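Local atomic coordinates of glycoside Hydrolase (Bacteroides plebeius, PDB entry 5T3B), a protein that probably hydrolyses glycosidic bonds in agar-type galactans, as a family 50 glycoside hydrolase of a human gut bacterium. Residues Gln420-Thr423 with Leu424-Glu428; Thr459-Thr462 with Lys463-Asp467. All blocks are in the same frame, centred on the assembly; numbering follows the deposited sequence. Where two conformers were deposited one is given.

Interaction 1 (Gln420-Thr423 with Leu424-Glu428); sequences QHFT and LGLLE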
loop_
_atom_site.group_PDB
_atom_site.type_symbol
_atom_site.label_atom_id
_atom_site.label_comp_id
_atom_site.label_asym_id
_atom_site.label_seq_id
_atom_site.Cartn_x
_atom_site.Cartn_y
_atom_site.Cartn_z
ATOM N N GLN A 420 -9.946 11.167 -6.430
ATOM C CA GLN A 420 -9.677 11.312 -7.863
ATOM C C GLN A 420 -8.339 11.952 -8.117
ATOM O O GLN A 420 -7.589 11.491 -9.002
ATOM C CB GLN A 420 -10.792 12.048 -8.603
ATOM C CG GLN A 420 -12.122 11.369 -8.472
ATOM C CD GLN A 420 -13.109 11.833 -9.527
ATOM O OE1 GLN A 420 -12.965 12.922 -10.070
ATOM N NE2 GLN A 420 -14.090 11.002 -9.811
ATOM N N HIS A 421 -8.033 13.033 -7.410
ATOM C CA HIS A 421 -6.771 13.736 -7.636
ATOM C C HIS A 421 -5.575 12.794 -7.377
ATOM O O HIS A 421 -4.629 12.715 -8.154
ATOM C CB HIS A 421 -6.723 14.940 -6.701
ATOM C CG HIS A 421 -5.477 15.726 -6.753
ATOM N ND1 HIS A 421 -5.262 16.694 -7.671
ATOM C CD2 HIS A 421 -4.356 15.625 -6.036
ATOM C CE1 HIS A 421 -4.073 17.195 -7.488
ATOM N NE2 HIS A 421 -3.483 16.549 -6.521
ATOM N N PHE A 422 -5.622 12.105 -6.241
ATOM C CA PHE A 422 -4.461 11.295 -5.860
ATOM C C PHE A 422 -4.331 10.118 -6.826
ATOM O O PHE A 422 -3.200 9.827 -7.309
ATOM C CB PHE A 422 -4.582 10.826 -4.390
ATOM C CG PHE A 422 -3.268 10.524 -3.747
ATOM C CD1 PHE A 422 -2.496 11.555 -3.262
ATOM C CD2 PHE A 422 -2.783 9.248 -3.664
ATOM C CE1 PHE A 422 -1.244 11.345 -2.724
ATOM C CE2 PHE A 422 -1.521 9.026 -3.109
ATOM C CZ PHE A 422 -0.775 10.052 -2.635
ATOM N N THR A 423 -5.425 9.441 -7.131
ATOM C CA THR A 423 -5.364 8.293 -8.000
ATOM C C THR A 423 -4.986 8.669 -9.428
ATOM O O THR A 423 -4.251 7.909 -10.064
ATOM C CB THR A 423 -6.656 7.493 -7.952
ATOM O OG1 THR A 423 -7.781 8.272 -8.371
ATOM C CG2 THR A 423 -6.857 6.873 -6.570
ATOM N N LEU A 424 -5.453 9.800 -9.944
ATOM C CA LEU A 424 -4.996 10.215 -11.277
ATOM C C LEU A 424 -3.498 10.399 -11.294
ATOM O O LEU A 424 -2.841 10.049 -12.284
ATOM C CB LEU A 424 -5.734 11.455 -11.750
ATOM C CG LEU A 424 -7.186 11.280 -12.130
ATOM C CD1 LEU A 424 -7.922 12.589 -12.226
ATOM C CD2 LEU A 424 -7.320 10.497 -13.424
ATOM N N GLY A 425 -2.958 10.972 -10.232
ATOM C CA GLY A 425 -1.537 11.107 -10.127
ATOM C C GLY A 425 -0.790 9.802 -10.179
ATOM O O GLY A 425 0.264 9.689 -10.788
ATOM N N LEU A 426 -1.350 8.787 -9.492
ATOM C CA LEU A 426 -0.758 7.436 -9.470
ATOM C C LEU A 426 -0.908 6.767 -10.843
ATOM O O LEU A 426 -0.006 6.028 -11.255
ATOM C CB LEU A 426 -1.390 6.602 -8.409
ATOM C CG LEU A 426 -1.199 7.020 -6.996
ATOM C CD1 LEU A 426 -1.898 6.120 -6.009
ATOM C CD2 LEU A 426 0.294 7.182 -6.650
ATOM N N LEU A 427 -2.026 6.976 -11.533
ATOM C CA LEU A 427 -2.248 6.367 -12.844
ATOM C C LEU A 427 -1.180 6.776 -13.826
ATOM O O LEU A 427 -0.899 6.037 -14.762
ATOM C CB LEU A 427 -3.656 6.631 -13.349
ATOM C CG LEU A 427 -4.761 5.871 -12.649
ATOM C CD1 LEU A 427 -6.125 6.491 -12.955
ATOM C CD2 LEU A 427 -4.729 4.404 -12.937
ATOM N N GLU A 428 -0.643 7.989 -13.683
ATOM C CA GLU A 428 0.403 8.423 -14.584
ATOM C C GLU A 428 1.748 7.749 -14.354
ATOM O O GLU A 428 2.629 7.808 -15.229
ATOM C CB GLU A 428 0.582 9.942 -14.501
ATOM C CG GLU A 428 -0.610 10.722 -14.946
ATOM C CD GLU A 428 -0.275 12.138 -15.337
ATOM O OE1 GLU A 428 0.348 12.354 -16.408
ATOM O OE2 GLU A 428 -0.653 13.010 -14.577
#
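Phe422 and Leu426, one helical turn apart, meet through a single methyl: Leu426 CD1 lies 4.0 Å from Phe422 CD2, set obliquely to the ring. This is the light part of the contact. Although the CB of Phe422 points away from the next turn, its chi1 of -155° sets CG beside the carbonyl carbon, and this brings CD2 and CE2 round to the leucine methyl. Phe390 meets the ring nearly parallel and Tyr362 edge-to-face. The dense part lies along the backbone. Leu424 N donates to Gln420 O over 2.9 Å, and the leucine side chain folds back over the same carbonyl, bringing CG to 3.2 Å from Gln420 O. Leu427 repeats the pattern on Thr423 O: its N is 2.8 Å from that oxygen, nearly in line with the C=O bond, and its CG is 3.3 Å from it. Gly425 N and Leu426 N complete the run of bonds to His421 O and Phe422 O. Thr423 OG1 bonds back up the helix to Tyr419 O, so its hydroxyl is satisfied inside the packing, and Thr423, Leu426 and Leu427 all rest on Trp435. The outer side is Glu428, partly exposed, where a weak 3.3 Å bond joins Glu428 N to Leu424 O and the carboxylate forms a salt bridge with Arg61. A regular i to i+4 helix whose touching residues are all buried, laid against strand 432-437, is consistent with an outer helix of the (beta/alpha)8 barrel known from family 50 enzymes.

Interaction 2 (Thr459-Thr462 with Lys463-Asp467); sequences TSLT and KYMSD
The Tyr464 ring receives Ser460 O at its edge, near the ring plane and 3.0 Å from Tyr464 CD2, while Lys463 CD lies 3.7 Å above the centre of one face. Phe417 meets the same ring edge-to-face, and Gln413 holds its hydroxyl. Ser460 O is buried with no hydrogen-bond partner, and the ring edge, with its slightly positive C-H, is probably a partial substitute. Lys463 covers the ring because its chain bends at chi2 (-85°); a second bend at chi4 turns NZ to Asp467, where it forms a 2.8 Å salt bridge with OD2 on the syn side of the carboxylate, the other oxygen being bonded to Gln71. The contact spans most of helix 459-469, which packs against helix 412-427 of the fold and whose i to i+4 bonds run from Lys463 N to Thr459 O, Met465 N to Leu461 O and Ser466 N to Thr462 O. On another side of the helix, Met465 crosses Leu461 obliquely: SD lies 3.8 Å from Leu461 CG, and the methyl CE sits 3.9 Å from Leu461 CD2. Tyr419, Phe161 and Met450 also touch Met465. With alanine in place of Met465 the thioether is gone, and a gap is likely to open between Leu461, Tyr419 and Phe161. Thr462 O is gripped twice, by Ser466 N at 2.9 Å and by Ser466 OG at 2.7 Å, the two donors coming from opposite faces of the carbonyl plane. Ser466 thus folds its hydroxyl back onto the preceding turn.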
loop_
_atom_site.group_PDB
_atom_site.type_symbol
_atom_site.label_atom_id
_atom_site.label_comp_id
_atom_site.label_asym_id
_atom_site.label_seq_id
_atom_site.Cartn_x
_atom_site.Cartn_y
_atom_site.Cartn_z
ATOM N N THR A 459 -21.786 7.378 0.349
ATOM C CA THR A 459 -22.132 7.267 -1.059
ATOM C C THR A 459 -21.540 8.368 -1.930
ATOM O O THR A 459 -21.266 8.136 -3.110
ATOM C CB THR A 459 -23.633 7.113 -1.219
ATOM O OG1 THR A 459 -24.228 8.241 -0.764
ATOM C CG2 THR A 459 -24.170 6.093 -0.455
ATOM N N SER A 460 -21.375 9.567 -1.381
ATOM C CA SER A 460 -20.741 10.627 -2.123
ATOM C C SER A 460 -19.297 10.330 -2.459
ATOM O O SER A 460 -18.838 10.670 -3.557
ATOM C CB SER A 460 -20.882 11.962 -1.367
ATOM O OG SER A 460 -22.201 12.494 -1.353
ATOM N N LEU A 461 -18.579 9.701 -1.536
ATOM C CA LEU A 461 -17.246 9.247 -1.776
ATOM C C LEU A 461 -17.238 8.083 -2.792
ATOM O O LEU A 461 -16.416 8.080 -3.742
ATOM C CB LEU A 461 -16.606 8.870 -0.466
ATOM C CG LEU A 461 -15.236 8.173 -0.572
ATOM C CD1 LEU A 461 -14.200 9.047 -1.296
ATOM C CD2 LEU A 461 -14.696 7.801 0.818
ATOM N N THR A 462 -18.079 7.083 -2.583
ATOM C CA THR A 462 -18.024 5.909 -3.438
ATOM C C THR A 462 -18.403 6.248 -4.889
ATOM O O THR A 462 -17.914 5.577 -5.819
ATOM C CB THR A 462 -18.829 4.761 -2.898
ATOM O OG1 THR A 462 -20.199 5.089 -2.871
ATOM C CG2 THR A 462 -18.353 4.308 -1.593
ATOM N N LYS A 463 -19.218 7.260 -5.111
ATOM C CA LYS A 463 -19.522 7.694 -6.469
ATOM C C LYS A 463 -18.259 8.116 -7.173
ATOM O O LYS A 463 -17.977 7.676 -8.310
ATOM C CB LYS A 463 -20.527 8.837 -6.413
ATOM C CG LYS A 463 -20.940 9.457 -7.792
ATOM C CD LYS A 463 -19.951 10.539 -8.233
ATOM C CE LYS A 463 -20.405 11.371 -9.418
ATOM N NZ LYS A 463 -20.562 10.531 -10.606
ATOM N N TYR A 464 -17.489 8.999 -6.527
ATOM C CA TYR A 464 -16.255 9.481 -7.171
ATOM C C TYR A 464 -15.190 8.370 -7.291
ATOM O O TYR A 464 -14.413 8.357 -8.265
ATOM C CB TYR A 464 -15.682 10.705 -6.440
ATOM C CG TYR A 464 -16.609 11.901 -6.605
ATOM C CD1 TYR A 464 -16.738 12.553 -7.805
ATOM C CD2 TYR A 464 -17.458 12.301 -5.599
ATOM C CE1 TYR A 464 -17.615 13.575 -7.979
ATOM C CE2 TYR A 464 -18.381 13.277 -5.761
ATOM C CZ TYR A 464 -18.442 13.942 -6.957
ATOM O OH TYR A 464 -19.337 15.003 -7.122
ATOM N N MET A 465 -15.140 7.486 -6.281
ATOM C CA MET A 465 -14.243 6.337 -6.377
ATOM C C MET A 465 -14.567 5.475 -7.575
ATOM O O MET A 465 -13.679 5.054 -8.313
ATOM C CB MET A 465 -14.304 5.456 -5.127
ATOM C CG MET A 465 -13.765 6.119 -3.893
ATOM S SD MET A 465 -14.140 5.016 -2.474
ATOM C CE MET A 465 -12.771 5.302 -1.398
ATOM N N SER A 466 -15.873 5.223 -7.780
ATOM C CA SER A 466 -16.351 4.345 -8.869
ATOM C C SER A 466 -15.911 4.928 -10.199
ATOM O O SER A 466 -15.478 4.200 -11.109
ATOM C CB SER A 466 -17.887 4.249 -8.840
ATOM O OG SER A 466 -18.370 3.609 -7.680
ATOM N N ASP A 467 -16.078 6.257 -10.381
ATOM C CA ASP A 467 -15.792 6.861 -11.657
ATOM C C ASP A 467 -14.320 6.633 -12.065
ATOM O O ASP A 467 -14.013 6.360 -13.225
ATOM C CB ASP A 467 -16.128 8.356 -11.645
ATOM C CG ASP A 467 -17.627 8.603 -11.587
ATOM O OD1 ASP A 467 -18.444 7.741 -12.043
ATOM O OD2 ASP A 467 -17.933 9.723 -11.120
#

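Both contacts lie within single helices, 412-427 and 459-469, which pack side by side; their centres are 15 Å apart. Interaction 1 is the deeper, its centre about 14 Å from the centre of the chain, and its touching residues are all buried. Interaction 2, with its centre about 20 Å out, mixes buried Leu461 and Met465 with exposed Thr459, Ser460 and Lys463. Accordingly, the first joins its turns by backbone bonds and apolar packing, whereas the second adds a salt bridge, a serine hydroxyl bond and a lysine chain lying on an aromatic face. The two meet directly: Gln420 NE2 probably hydrogen-bonds to Tyr464 O, and its amide packs against Asp467 CB.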